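Long-range contacts in appr-1-p processing domain protein (Thermus aquaticus Y51MC23, PDB 5M3E), which adopts a macro domain fold and holds one adenosine-5-diphosphoribose molecule in a cleft of the domain: residues A[26-31]-A[122-127]; A[16-21]-A[42-47]; A[69-74]-A[84-89]. All blocks are in the same frame, centred on the assembly; numbering follows the deposited sequence.

In the fold
The three contacts share one macro domain, whose six-stranded mixed sheet carries helices on both sides. Contacts 1 and 3 both reach this sheet, since strands 26-31 and 83-88 are neighbours in it, and both segments of contact 3 fall between those of contact 1. Their centres are about 9 Å apart. Contact 2 lies about 9 Å from contact 1 and about 14 Å from contact 3, centre to centre; along the chain its segments alternate with those of contact 1 and both precede contact 3. It sets helix 40-48 beside the loop after strand 11-15. All three touch adenosine-5-diphosphoribose: contact 2 holds its adenine, while Thr30, Gly127 and Thr89 of the others approach its diphosphate.

Contact 1: residues A[26-31]-A[122-127]; sequences ALVNTV and ALPPLG. With APR (adenosine-5-diphosphoribose), chain B.
The Pro124 ring meets strand 26-31 through CD and CG. Its CD lies 3.4 Å from Val28 O, and its CG packs 3.7 Å from Thr30 CG2, the two side chains passing antiparallel. Leu19, from the loop after strand 11-15, also touches this ring, while the CD of the next ring, Pro125, comes 3.5 Å from the ligand atom O4'.

Further back along the strands, Val28 points into the partner segment. With CG1 anti to its backbone N (chi1 176°), the two methyls divide the work. CG1 meets Leu126 CD2 at 4.0 Å, the two side chains set nearly perpendicular, whereas CG2 rests against Leu123 CG with the two side chains running the same way. This is the parallel pairing of two central strands of the macro domain sheet. Ala122 bonds to the residues flanking its partner Leu27: its N donates to Ala26 O at 3.1 Å, and its O accepts from Val28 N at 2.9 Å.

Past Leu123 the pairing gives way to a loop, and the ends of both segments face the ligand. Thr30 holds OG1 between its backbone N and carbonyl carbon (chi1 63°), which sends the methyl to Pro124 and the hydroxyl to adenosine-5-diphosphoribose, where OG1 lies 3.2 Å from both the bridging O3A and the ribose O1D. Gly127, at a positive phi of 80°, donates its N-H to the phosphate oxygen O2B at 3.0 Å.

Contact 2: residues A[16-21]-A[42-47]; sequences RGNLLE and ALQFKR. With APR (adenosine-5-diphosphoribose), chain B.
Gln44 leaves helix 40-48 toward the loop 16-21, and its CB starts against Leu20, 4.2 Å from CD1 of that leucine. CG stands anti to the carbonyl carbon (chi1 -60°) and the chain runs extended beyond it, which carries the amide to the edge of the adenine of adenosine-5-diphosphoribose. There both polar atoms are used: OE1 accepts from the ligand N6 at 2.8 Å, and NE2 donates to the ligand N7 at 2.9 Å, nearly straight at 165°. NE2 also bonds to Gly40 O one helical turn back, so the amide is held from both the ligand and the backbone.

The loop completes the grip. Asn18 OD1 takes a second bond from the ligand N6, at 2.8 Å, and Leu19 N gives an almost linear bond (175°) to the ligand N1, also 2.8 Å long. The exocyclic amine thus donates to two side-chain oxygens, one from each segment, and the three nitrogens N1, N6 and N7 are all met by the protein. Asn18 OD1 has another role: it accepts from Leu20 N at 3.1 Å, making an Asx turn that shapes the loop at the N1/N6 edge of the base, although this donor sits well above the carbonyl plane.

Beyond these polar groups, Phe45 takes the two leucines differently. Leu19 CD2 comes in at the ring edge, 3.8 Å from CE1, while Leu20 brings CD1 to 3.9 Å from CE1 and sets CD2 over one face, offset toward the rim. Phe45 also packs on Leu27 and Asn29 of strand 26-31 and meets the ring of Phe49; Leu19 reaches Leu27 and Pro124, joining loop and helix to the central strands.

Contact 3: residues A[69-74]-A[84-89]; sequences RIFVYD and IFNFPT. With APR (adenosine-5-diphosphoribose), chain B.
Strands 71-74 and 83-88 form an antiparallel beta hairpin at one margin of the macro domain sheet, with 71-74 the outermost strand; the N-to-C directions of 71-74 and 84-88 are 164° apart. Tyr73 and Ile84 make a hydrogen-bonded pair, with Tyr73 N to Ile84 O at 2.9 Å, and Phe71 and Asn86 make another.

Between them, Val72 and Phe85 form a non-hydrogen-bonded pair and point to the other face, side by side, Val72 CG2 lying 3.5 Å from Phe85 CD1. Leu109 and Ile113 of helix 99-115 pack on that phenyl ring. Ile70 continues this layer: its CG2 touches Phe85 CB at 3.5 Å, and its CD1 reaches Phe87 CD2 at 3.4 Å.

On the face of Phe71 and Tyr73, Asn86 doubles the grip on Phe71 O, donating from its backbone N at 2.9 Å and from ND2 at 3.2 Å, from opposite faces of the carbonyl plane. Its amide runs alongside the Phe71 ring, the planes 27° apart. At the strand end, Thr89 OG1 donates to the ligand phosphate oxygen O2B at 2.7 Å.

Asn52 OD1 also accepts from Asn86 ND2, and Asn29 ND2 donates to Asn86 OD1; this buried amide is therefore satisfied at both ends, its rotation fixed, and it ties the hairpin to helix 50-62 and strand 26-31.

Contact 1: residues A[26-31]-A[122-127]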
loop_
_atom_site.group_PDB
_atom_site.type_symbol
_atom_site.label_atom_id
_atom_site.label_comp_id
_atom_site.label_asym_id
_atom_site.label_seq_id
_atom_site.Cartn_x
_atom_site.Cartn_y
_atom_site.Cartn_z
ATOM N N ALA A 26 1.323 -1.151 -10.184
ATOM C CA ALA A 26 1.540 -0.496 -8.864
ATOM C C ALA A 26 1.435 -1.449 -7.687
ATOM O O ALA A 26 0.518 -2.251 -7.616
ATOM C CB ALA A 26 0.565 0.655 -8.656
ATOM N N LEU A 27 2.378 -1.351 -6.756
ATOM C CA LEU A 27 2.388 -2.202 -5.558
ATOM C C LEU A 27 2.153 -1.367 -4.307
ATOM O O LEU A 27 2.735 -0.316 -4.156
ATOM C CB LEU A 27 3.728 -2.956 -5.431
ATOM C CG LEU A 27 3.997 -4.151 -6.351
ATOM C CD1 LEU A 27 5.350 -4.773 -5.996
ATOM C CD2 LEU A 27 2.898 -5.195 -6.251
ATOM N N VAL A 28 1.312 -1.861 -3.405
ATOM C CA VAL A 28 1.072 -1.171 -2.146
ATOM C C VAL A 28 1.940 -1.750 -1.073
ATOM O O VAL A 28 1.897 -2.947 -0.797
ATOM C CB VAL A 28 -0.399 -1.223 -1.696
ATOM C CG1 VAL A 28 -0.579 -0.577 -0.317
ATOM C CG2 VAL A 28 -1.289 -0.527 -2.720
ATOM N N ASN A 29 2.718 -0.864 -0.471
ATOM C CA ASN A 29 3.531 -1.161 0.704
ATOM C C ASN A 29 2.872 -0.601 1.974
ATOM O O ASN A 29 2.288 0.464 1.952
ATOM C CB ASN A 29 4.953 -0.593 0.514
ATOM C CG ASN A 29 5.906 -0.996 1.648
ATOM O OD1 ASN A 29 5.639 -1.919 2.394
ATOM N ND2 ASN A 29 6.994 -0.271 1.794
ATOM N N THR A 30 2.986 -1.333 3.081
ATOM C CA THR A 30 2.492 -0.891 4.397
ATOM C C THR A 30 3.648 -0.273 5.179
ATOM O O THR A 30 4.600 -0.978 5.559
ATOM C CB THR A 30 1.968 -2.076 5.223
ATOM O OG1 THR A 30 3.036 -3.003 5.496
ATOM C CG2 THR A 30 0.913 -2.798 4.479
ATOM N N VAL A 31 3.545 1.023 5.466
ATOM C CA VAL A 31 4.606 1.718 6.168
ATOM C C VAL A 31 4.133 2.428 7.421
ATOM O O VAL A 31 2.942 2.656 7.610
ATOM C CB VAL A 31 5.353 2.732 5.245
ATOM C CG1 VAL A 31 5.952 2.015 4.056
ATOM C CG2 VAL A 31 4.460 3.884 4.780
ATOM N N ALA A 122 -1.809 -4.117 -6.692
ATOM C CA ALA A 122 -1.915 -5.194 -5.736
ATOM C C ALA A 122 -1.642 -4.674 -4.333
ATOM O O ALA A 122 -0.757 -3.821 -4.145
ATOM C CB ALA A 122 -0.945 -6.304 -6.091
ATOM N N LEU A 123 -2.414 -5.174 -3.369
ATOM C CA LEU A 123 -2.281 -4.807 -1.949
ATOM C C LEU A 123 -2.176 -6.045 -1.046
ATOM O O LEU A 123 -2.656 -7.111 -1.412
ATOM C CB LEU A 123 -3.503 -4.078 -1.394
ATOM C CG LEU A 123 -4.386 -3.053 -2.081
ATOM C CD1 LEU A 123 -5.054 -3.637 -3.328
ATOM C CD2 LEU A 123 -5.407 -2.573 -1.052
ATOM N N PRO A 124 -1.591 -5.863 0.158
ATOM C CA PRO A 124 -1.658 -6.816 1.241
ATOM C C PRO A 124 -2.826 -6.473 2.196
ATOM O O PRO A 124 -3.556 -5.505 1.911
ATOM C CB PRO A 124 -0.325 -6.613 1.935
ATOM C CG PRO A 124 -0.105 -5.135 1.818
ATOM C CD PRO A 124 -0.736 -4.715 0.521
ATOM N N PRO A 125 -2.993 -7.256 3.313
ATOM C CA PRO A 125 -3.940 -6.934 4.378
ATOM C C PRO A 125 -3.445 -5.782 5.247
ATOM O O PRO A 125 -2.705 -5.983 6.231
ATOM C CB PRO A 125 -4.064 -8.267 5.175
ATOM C CG PRO A 125 -3.598 -9.321 4.226
ATOM C CD PRO A 125 -2.461 -8.621 3.517
ATOM N N LEU A 126 -3.922 -4.592 4.870
ATOM C CA LEU A 126 -3.518 -3.314 5.446
ATOM C C LEU A 126 -3.881 -3.259 6.933
ATOM O O LEU A 126 -5.034 -3.415 7.298
ATOM C CB LEU A 126 -4.189 -2.155 4.697
ATOM C CG LEU A 126 -4.274 -2.187 3.151
ATOM C CD1 LEU A 126 -5.126 -1.033 2.601
ATOM C CD2 LEU A 126 -2.902 -2.182 2.510
ATOM N N GLY A 127 -2.877 -3.094 7.789
ATOM C CA GLY A 127 -3.075 -2.981 9.232
ATOM C C GLY A 127 -3.297 -4.266 10.009
ATOM O O GLY A 127 -3.356 -4.227 11.250
HETATM N N1 APR B . 2.663 -11.065 0.203
HETATM C C2 APR B . 1.394 -10.954 0.656
HETATM N N3 APR B . 1.091 -10.795 1.960
HETATM C C4 APR B . 2.071 -10.745 2.894
HETATM C C5 APR B . 3.488 -10.856 2.488
HETATM C C6 APR B . 3.728 -11.024 1.036
HETATM N N6 APR B . 4.977 -11.140 0.541
HETATM N N7 APR B . 4.234 -10.768 3.614
HETATM C C8 APR B . 3.365 -10.606 4.652
HETATM N N9 APR B . 2.076 -10.605 4.209
HETATM C "C1'" APR B . 0.824 -10.430 4.975
HETATM C "C2'" APR B . 0.831 -11.022 6.373
HETATM O "O2'" APR B . -0.400 -11.717 6.567
HETATM C "C3'" APR B . 0.871 -9.842 7.305
HETATM O "O3'" APR B . 0.172 -10.106 8.539
HETATM O "O4'" APR B . 0.624 -9.018 5.114
HETATM C "C4'" APR B . 0.226 -8.742 6.452
HETATM C "C5'" APR B . 0.586 -7.305 6.808
HETATM O "O5'" APR B . 2.001 -7.154 7.002
HETATM P PA APR B . 2.546 -6.088 8.078
HETATM O O1A APR B . 3.941 -5.750 7.635
HETATM O O2A APR B . 2.286 -6.612 9.462
HETATM O O3A APR B . 1.629 -4.771 7.777
HETATM P PB APR B . 0.807 -3.890 8.863
HETATM O O1B APR B . -0.011 -4.796 9.743
HETATM O O2B APR B . 0.098 -2.745 8.136
HETATM O O5D APR B . 1.921 -3.204 9.799
HETATM C C5D APR B . 2.653 -2.015 9.471
HETATM O O4D APR B . 4.701 -3.250 9.889
HETATM O O1D APR B . 5.285 -3.627 7.673
HETATM C C1D APR B . 5.683 -2.986 8.890
HETATM O O2D APR B . 7.104 -1.019 8.662
HETATM C C2D APR B . 5.747 -1.475 8.689
HETATM O O3D APR B . 5.702 -0.426 10.901
HETATM C C3D APR B . 4.903 -0.880 9.801
HETATM C C4D APR B . 3.999 -2.038 10.206
#

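Contact 2: residues A[16-21]-A[42-47]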
loop_
_atom_site.group_PDB
_atom_site.type_symbol
_atom_site.label_atom_id
_atom_site.label_comp_id
_atom_site.label_asym_id
_atom_site.label_seq_id
_atom_site.Cartn_x
_atom_site.Cartn_y
_atom_site.Cartn_z
ATOM N N ARG A 16 -4.019 -15.661 -2.850
ATOM C CA ARG A 16 -2.942 -16.057 -1.944
ATOM C C ARG A 16 -1.650 -16.014 -2.756
ATOM O O ARG A 16 -1.667 -16.062 -3.997
ATOM C CB ARG A 16 -3.114 -17.487 -1.403
ATOM C CG ARG A 16 -4.531 -17.963 -1.102
ATOM C CD ARG A 16 -4.928 -17.713 0.344
ATOM N NE ARG A 16 -6.351 -17.998 0.551
ATOM C CZ ARG A 16 -7.005 -17.885 1.711
ATOM N NH1 ARG A 16 -6.379 -17.482 2.823
ATOM N NH2 ARG A 16 -8.308 -18.165 1.756
ATOM N N GLY A 17 -0.535 -15.946 -2.040
ATOM C CA GLY A 17 0.773 -15.913 -2.641
ATOM C C GLY A 17 1.567 -14.763 -2.083
ATOM O O GLY A 17 1.308 -14.278 -0.980
ATOM N N ASN A 18 2.541 -14.335 -2.869
ATOM C CA ASN A 18 3.484 -13.318 -2.473
ATOM C C ASN A 18 3.183 -12.086 -3.317
ATOM O O ASN A 18 3.264 -12.138 -4.541
ATOM C CB ASN A 18 4.920 -13.828 -2.678
ATOM C CG ASN A 18 5.945 -12.709 -2.719
ATOM O OD1 ASN A 18 5.757 -11.649 -2.127
ATOM N ND2 ASN A 18 7.037 -12.945 -3.416
ATOM N N LEU A 19 2.834 -10.990 -2.627
ATOM C CA LEU A 19 2.468 -9.709 -3.233
ATOM C C LEU A 19 3.508 -9.178 -4.222
ATOM O O LEU A 19 3.158 -8.597 -5.250
ATOM C CB LEU A 19 2.272 -8.661 -2.112
ATOM C CG LEU A 19 2.156 -7.188 -2.479
ATOM C CD1 LEU A 19 0.866 -6.970 -3.231
ATOM C CD2 LEU A 19 2.139 -6.351 -1.220
ATOM N N LEU A 20 4.779 -9.337 -3.880
ATOM C CA LEU A 20 5.889 -8.632 -4.582
ATOM C C LEU A 20 6.178 -9.148 -5.998
ATOM O O LEU A 20 6.913 -8.495 -6.754
ATOM C CB LEU A 20 7.195 -8.681 -3.746
ATOM C CG LEU A 20 7.270 -7.725 -2.546
ATOM C CD1 LEU A 20 6.614 -8.304 -1.294
ATOM C CD2 LEU A 20 8.722 -7.392 -2.273
ATOM N N GLU A 21 5.625 -10.321 -6.319
ATOM C CA GLU A 21 5.679 -10.896 -7.663
ATOM C C GLU A 21 4.336 -10.778 -8.420
ATOM O O GLU A 21 4.138 -11.441 -9.428
ATOM C CB GLU A 21 6.207 -12.354 -7.578
ATOM C CG GLU A 21 7.745 -12.433 -7.437
ATOM C CD GLU A 21 8.295 -13.795 -6.978
ATOM O OE1 GLU A 21 7.614 -14.490 -6.180
ATOM O OE2 GLU A 21 9.438 -14.157 -7.392
ATOM N N ALA A 42 7.043 -4.475 4.935
ATOM C CA ALA A 42 7.851 -3.317 4.669
ATOM C C ALA A 42 9.311 -3.755 4.592
ATOM O O ALA A 42 10.051 -3.207 3.799
ATOM C CB ALA A 42 7.646 -2.241 5.714
ATOM N N LEU A 43 9.700 -4.748 5.388
ATOM C CA LEU A 43 11.067 -5.287 5.338
ATOM C C LEU A 43 11.372 -5.908 3.978
ATOM O O LEU A 43 12.417 -5.624 3.394
ATOM C CB LEU A 43 11.284 -6.312 6.425
ATOM C CG LEU A 43 12.655 -6.995 6.582
ATOM C CD1 LEU A 43 13.776 -5.957 6.614
ATOM C CD2 LEU A 43 12.651 -7.827 7.854
ATOM N N GLN A 44 10.418 -6.679 3.459
ATOM C CA GLN A 44 10.532 -7.306 2.125
ATOM C C GLN A 44 10.629 -6.266 1.033
ATOM O O GLN A 44 11.448 -6.432 0.124
ATOM C CB GLN A 44 9.354 -8.246 1.823
ATOM C CG GLN A 44 9.200 -9.410 2.801
ATOM C CD GLN A 44 7.806 -10.038 2.766
ATOM O OE1 GLN A 44 7.447 -10.638 1.774
ATOM N NE2 GLN A 44 7.036 -9.919 3.864
ATOM N N PHE A 45 9.824 -5.199 1.137
ATOM C CA PHE A 45 9.906 -4.065 0.200
ATOM C C PHE A 45 11.245 -3.323 0.253
ATOM O O PHE A 45 11.741 -2.880 -0.788
ATOM C CB PHE A 45 8.763 -3.057 0.400
ATOM C CG PHE A 45 7.536 -3.340 -0.434
ATOM C CD1 PHE A 45 6.662 -4.338 -0.089
ATOM C CD2 PHE A 45 7.231 -2.561 -1.553
ATOM C CE1 PHE A 45 5.520 -4.594 -0.852
ATOM C CE2 PHE A 45 6.079 -2.797 -2.300
ATOM C CZ PHE A 45 5.228 -3.825 -1.953
ATOM N N LYS A 46 11.827 -3.193 1.437
ATOM C CA LYS A 46 13.182 -2.624 1.566
ATOM C C LYS A 46 14.236 -3.447 0.803
ATOM O O LYS A 46 15.024 -2.881 0.048
ATOM C CB LYS A 46 13.565 -2.503 3.040
ATOM C CG LYS A 46 14.955 -1.975 3.352
ATOM C CD LYS A 46 15.148 -2.060 4.850
ATOM C CE LYS A 46 16.296 -1.206 5.355
ATOM N NZ LYS A 46 17.614 -1.621 4.849
ATOM N N ARG A 47 14.216 -4.770 0.997
ATOM C CA ARG A 47 15.119 -5.696 0.286
ATOM C C ARG A 47 14.862 -5.674 -1.223
ATOM O O ARG A 47 15.797 -5.491 -2.004
ATOM C CB ARG A 47 14.988 -7.143 0.772
ATOM C CG ARG A 47 15.170 -7.343 2.267
ATOM C CD ARG A 47 15.831 -8.692 2.605
ATOM N NE ARG A 47 15.306 -9.239 3.857
ATOM C CZ ARG A 47 14.168 -9.944 3.987
ATOM N NH1 ARG A 47 13.386 -10.237 2.932
ATOM N NH2 ARG A 47 13.803 -10.370 5.200
HETATM N N1 APR B . 2.663 -11.065 0.203
HETATM C C2 APR B . 1.394 -10.954 0.656
HETATM N N3 APR B . 1.091 -10.795 1.960
HETATM C C4 APR B . 2.071 -10.745 2.894
HETATM C C5 APR B . 3.488 -10.856 2.488
HETATM C C6 APR B . 3.728 -11.024 1.036
HETATM N N6 APR B . 4.977 -11.140 0.541
HETATM N N7 APR B . 4.234 -10.768 3.614
HETATM C C8 APR B . 3.365 -10.606 4.652
HETATM N N9 APR B . 2.076 -10.605 4.209
HETATM C "C1'" APR B . 0.824 -10.430 4.975
HETATM C "C2'" APR B . 0.831 -11.022 6.373
HETATM O "O2'" APR B . -0.400 -11.717 6.567
HETATM C "C3'" APR B . 0.871 -9.842 7.305
HETATM O "O3'" APR B . 0.172 -10.106 8.539
HETATM O "O4'" APR B . 0.624 -9.018 5.114
HETATM C "C4'" APR B . 0.226 -8.742 6.452
HETATM C "C5'" APR B . 0.586 -7.305 6.808
HETATM O "O5'" APR B . 2.001 -7.154 7.002
HETATM P PA APR B . 2.546 -6.088 8.078
HETATM O O1A APR B . 3.941 -5.750 7.635
HETATM O O2A APR B . 2.286 -6.612 9.462
HETATM O O3A APR B . 1.629 -4.771 7.777
HETATM P PB APR B . 0.807 -3.890 8.863
HETATM O O1B APR B . -0.011 -4.796 9.743
HETATM O O2B APR B . 0.098 -2.745 8.136
HETATM O O5D APR B . 1.921 -3.204 9.799
HETATM C C5D APR B . 2.653 -2.015 9.471
HETATM O O4D APR B . 4.701 -3.250 9.889
HETATM O O1D APR B . 5.285 -3.627 7.673
HETATM C C1D APR B . 5.683 -2.986 8.890
HETATM O O2D APR B . 7.104 -1.019 8.662
HETATM C C2D APR B . 5.747 -1.475 8.689
HETATM O O3D APR B . 5.702 -0.426 10.901
HETATM C C3D APR B . 4.903 -0.880 9.801
HETATM C C4D APR B . 3.999 -2.038 10.206
#

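Contact 3: residues A[69-74]-A[84-89]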
loop_
_atom_site.group_PDB
_atom_site.type_symbol
_atom_site.label_atom_id
_atom_site.label_comp_id
_atom_site.label_asym_id
_atom_site.label_seq_id
_atom_site.Cartn_x
_atom_site.Cartn_y
_atom_site.Cartn_z
ATOM N N ARG A 69 -2.160 9.988 3.484
ATOM C CA ARG A 69 -1.417 10.282 2.266
ATOM C C ARG A 69 -0.582 9.063 1.837
ATOM O O ARG A 69 0.271 8.606 2.598
ATOM C CB ARG A 69 -0.478 11.489 2.482
ATOM C CG ARG A 69 -1.206 12.830 2.548
ATOM C CD ARG A 69 -0.569 13.882 1.638
ATOM N NE ARG A 69 0.726 14.319 2.169
ATOM C CZ ARG A 69 0.933 15.394 2.937
ATOM N NH1 ARG A 69 -0.068 16.217 3.283
ATOM N NH2 ARG A 69 2.176 15.658 3.362
ATOM N N ILE A 70 -0.802 8.569 0.616
ATOM C CA ILE A 70 0.128 7.616 -0.028
ATOM C C ILE A 70 1.405 8.355 -0.448
ATOM O O ILE A 70 1.320 9.392 -1.105
ATOM C CB ILE A 70 -0.487 6.922 -1.280
ATOM C CG1 ILE A 70 -1.842 6.271 -0.972
ATOM C CG2 ILE A 70 0.444 5.848 -1.839
ATOM C CD1 ILE A 70 -1.862 5.393 0.258
ATOM N N PHE A 71 2.574 7.828 -0.068
ATOM C CA PHE A 71 3.839 8.327 -0.601
ATOM C C PHE A 71 4.213 7.468 -1.797
ATOM O O PHE A 71 4.492 6.286 -1.623
ATOM C CB PHE A 71 4.979 8.313 0.431
ATOM C CG PHE A 71 6.339 8.546 -0.186
ATOM C CD1 PHE A 71 6.709 9.823 -0.633
ATOM C CD2 PHE A 71 7.230 7.480 -0.385
ATOM C CE1 PHE A 71 7.961 10.043 -1.233
ATOM C CE2 PHE A 71 8.472 7.686 -0.984
ATOM C CZ PHE A 71 8.846 8.974 -1.404
ATOM N N VAL A 72 4.239 8.068 -2.999
ATOM C CA VAL A 72 4.474 7.312 -4.252
ATOM C C VAL A 72 5.917 7.402 -4.671
ATOM O O VAL A 72 6.498 8.486 -4.670
ATOM C CB VAL A 72 3.565 7.775 -5.436
ATOM C CG1 VAL A 72 3.959 7.074 -6.748
ATOM C CG2 VAL A 72 2.089 7.523 -5.110
ATOM N N TYR A 73 6.495 6.253 -5.006
ATOM C CA TYR A 73 7.765 6.229 -5.713
ATOM C C TYR A 73 7.532 5.733 -7.125
ATOM O O TYR A 73 6.970 4.657 -7.332
ATOM C CB TYR A 73 8.801 5.372 -5.005
ATOM C CG TYR A 73 10.181 5.440 -5.648
ATOM C CD1 TYR A 73 10.917 6.642 -5.669
ATOM C CD2 TYR A 73 10.759 4.294 -6.229
ATOM C CE1 TYR A 73 12.170 6.702 -6.266
ATOM C CE2 TYR A 73 12.018 4.341 -6.814
ATOM C CZ TYR A 73 12.719 5.546 -6.846
ATOM O OH TYR A 73 13.966 5.578 -7.451
ATOM N N ASP A 74 7.954 6.561 -8.084
ATOM C CA ASP A 74 7.955 6.237 -9.508
ATOM C C ASP A 74 9.287 5.532 -9.756
ATOM O O ASP A 74 10.350 6.110 -9.518
ATOM C CB ASP A 74 7.851 7.536 -10.337
ATOM C CG ASP A 74 7.619 7.288 -11.833
ATOM O OD1 ASP A 74 8.127 6.301 -12.408
ATOM O OD2 ASP A 74 6.914 8.107 -12.445
ATOM N N ILE A 84 5.563 2.118 -6.541
ATOM C CA ILE A 84 5.340 1.697 -5.169
ATOM C C ILE A 84 4.495 2.766 -4.480
ATOM O O ILE A 84 4.894 3.918 -4.383
ATOM C CB ILE A 84 6.642 1.485 -4.359
ATOM C CG1 ILE A 84 7.634 0.576 -5.106
ATOM C CG2 ILE A 84 6.323 0.947 -2.957
ATOM C CD1 ILE A 84 7.091 -0.768 -5.546
ATOM N N PHE A 85 3.326 2.354 -4.003
ATOM C CA PHE A 85 2.458 3.172 -3.184
ATOM C C PHE A 85 2.708 2.799 -1.710
ATOM O O PHE A 85 2.203 1.782 -1.205
ATOM C CB PHE A 85 1.015 2.912 -3.592
ATOM C CG PHE A 85 0.616 3.545 -4.919
ATOM C CD1 PHE A 85 1.547 4.174 -5.787
ATOM C CD2 PHE A 85 -0.708 3.499 -5.319
ATOM C CE1 PHE A 85 1.126 4.752 -6.978
ATOM C CE2 PHE A 85 -1.131 4.071 -6.523
ATOM C CZ PHE A 85 -0.217 4.692 -7.350
ATOM N N ASN A 86 3.498 3.627 -1.031
ATOM C CA ASN A 86 3.746 3.454 0.348
ATOM C C ASN A 86 2.583 4.003 1.178
ATOM O O ASN A 86 2.435 5.205 1.344
ATOM C CB ASN A 86 5.099 4.077 0.724
ATOM C CG ASN A 86 6.257 3.432 -0.031
ATOM O OD1 ASN A 86 6.701 2.334 0.304
ATOM N ND2 ASN A 86 6.738 4.109 -1.071
ATOM N N PHE A 87 1.781 3.079 1.705
ATOM C CA PHE A 87 0.532 3.332 2.431
ATOM C C PHE A 87 0.809 3.365 3.952
ATOM O O PHE A 87 1.203 2.362 4.543
ATOM C CB PHE A 87 -0.437 2.193 2.088
ATOM C CG PHE A 87 -1.874 2.423 2.490
ATOM C CD1 PHE A 87 -2.252 2.624 3.838
ATOM C CD2 PHE A 87 -2.898 2.389 1.508
ATOM C CE1 PHE A 87 -3.593 2.790 4.179
ATOM C CE2 PHE A 87 -4.228 2.544 1.860
ATOM C CZ PHE A 87 -4.578 2.740 3.197
ATOM N N PRO A 88 0.598 4.521 4.589
ATOM C CA PRO A 88 0.747 4.562 6.036
ATOM C C PRO A 88 -0.381 3.870 6.774
ATOM O O PRO A 88 -1.527 4.366 6.798
ATOM C CB PRO A 88 0.763 6.076 6.339
ATOM C CG PRO A 88 1.332 6.651 5.086
ATOM C CD PRO A 88 0.586 5.884 4.037
ATOM N N THR A 89 -0.047 2.712 7.330
ATOM C CA THR A 89 -0.909 1.994 8.258
ATOM C C THR A 89 -0.516 2.157 9.732
ATOM O O THR A 89 -1.209 1.641 10.607
ATOM C CB THR A 89 -0.942 0.510 7.931
ATOM O OG1 THR A 89 0.296 -0.060 8.292
ATOM C CG2 THR A 89 -1.187 0.303 6.436
HETATM N N1 APR B . 2.663 -11.065 0.203
HETATM C C2 APR B . 1.394 -10.954 0.656
HETATM N N3 APR B . 1.091 -10.795 1.960
HETATM C C4 APR B . 2.071 -10.745 2.894
HETATM C C5 APR B . 3.488 -10.856 2.488
HETATM C C6 APR B . 3.728 -11.024 1.036
HETATM N N6 APR B . 4.977 -11.140 0.541
HETATM N N7 APR B . 4.234 -10.768 3.614
HETATM C C8 APR B . 3.365 -10.606 4.652
HETATM N N9 APR B . 2.076 -10.605 4.209
HETATM C "C1'" APR B . 0.824 -10.430 4.975
HETATM C "C2'" APR B . 0.831 -11.022 6.373
HETATM O "O2'" APR B . -0.400 -11.717 6.567
HETATM C "C3'" APR B . 0.871 -9.842 7.305
HETATM O "O3'" APR B . 0.172 -10.106 8.539
HETATM O "O4'" APR B . 0.624 -9.018 5.114
HETATM C "C4'" APR B . 0.226 -8.742 6.452
HETATM C "C5'" APR B . 0.586 -7.305 6.808
HETATM O "O5'" APR B . 2.001 -7.154 7.002
HETATM P PA APR B . 2.546 -6.088 8.078
HETATM O O1A APR B . 3.941 -5.750 7.635
HETATM O O2A APR B . 2.286 -6.612 9.462
HETATM O O3A APR B . 1.629 -4.771 7.777
HETATM P PB APR B . 0.807 -3.890 8.863
HETATM O O1B APR B . -0.011 -4.796 9.743
HETATM O O2B APR B . 0.098 -2.745 8.136
HETATM O O5D APR B . 1.921 -3.204 9.799
HETATM C C5D APR B . 2.653 -2.015 9.471
HETATM O O4D APR B . 4.701 -3.250 9.889
HETATM O O1D APR B . 5.285 -3.627 7.673
HETATM C C1D APR B . 5.683 -2.986 8.890
HETATM O O2D APR B . 7.104 -1.019 8.662
HETATM C C2D APR B . 5.747 -1.475 8.689
HETATM O O3D APR B . 5.702 -0.426 10.901
HETATM C C3D APR B . 4.903 -0.880 9.801
HETATM C C4D APR B . 3.999 -2.038 10.206
#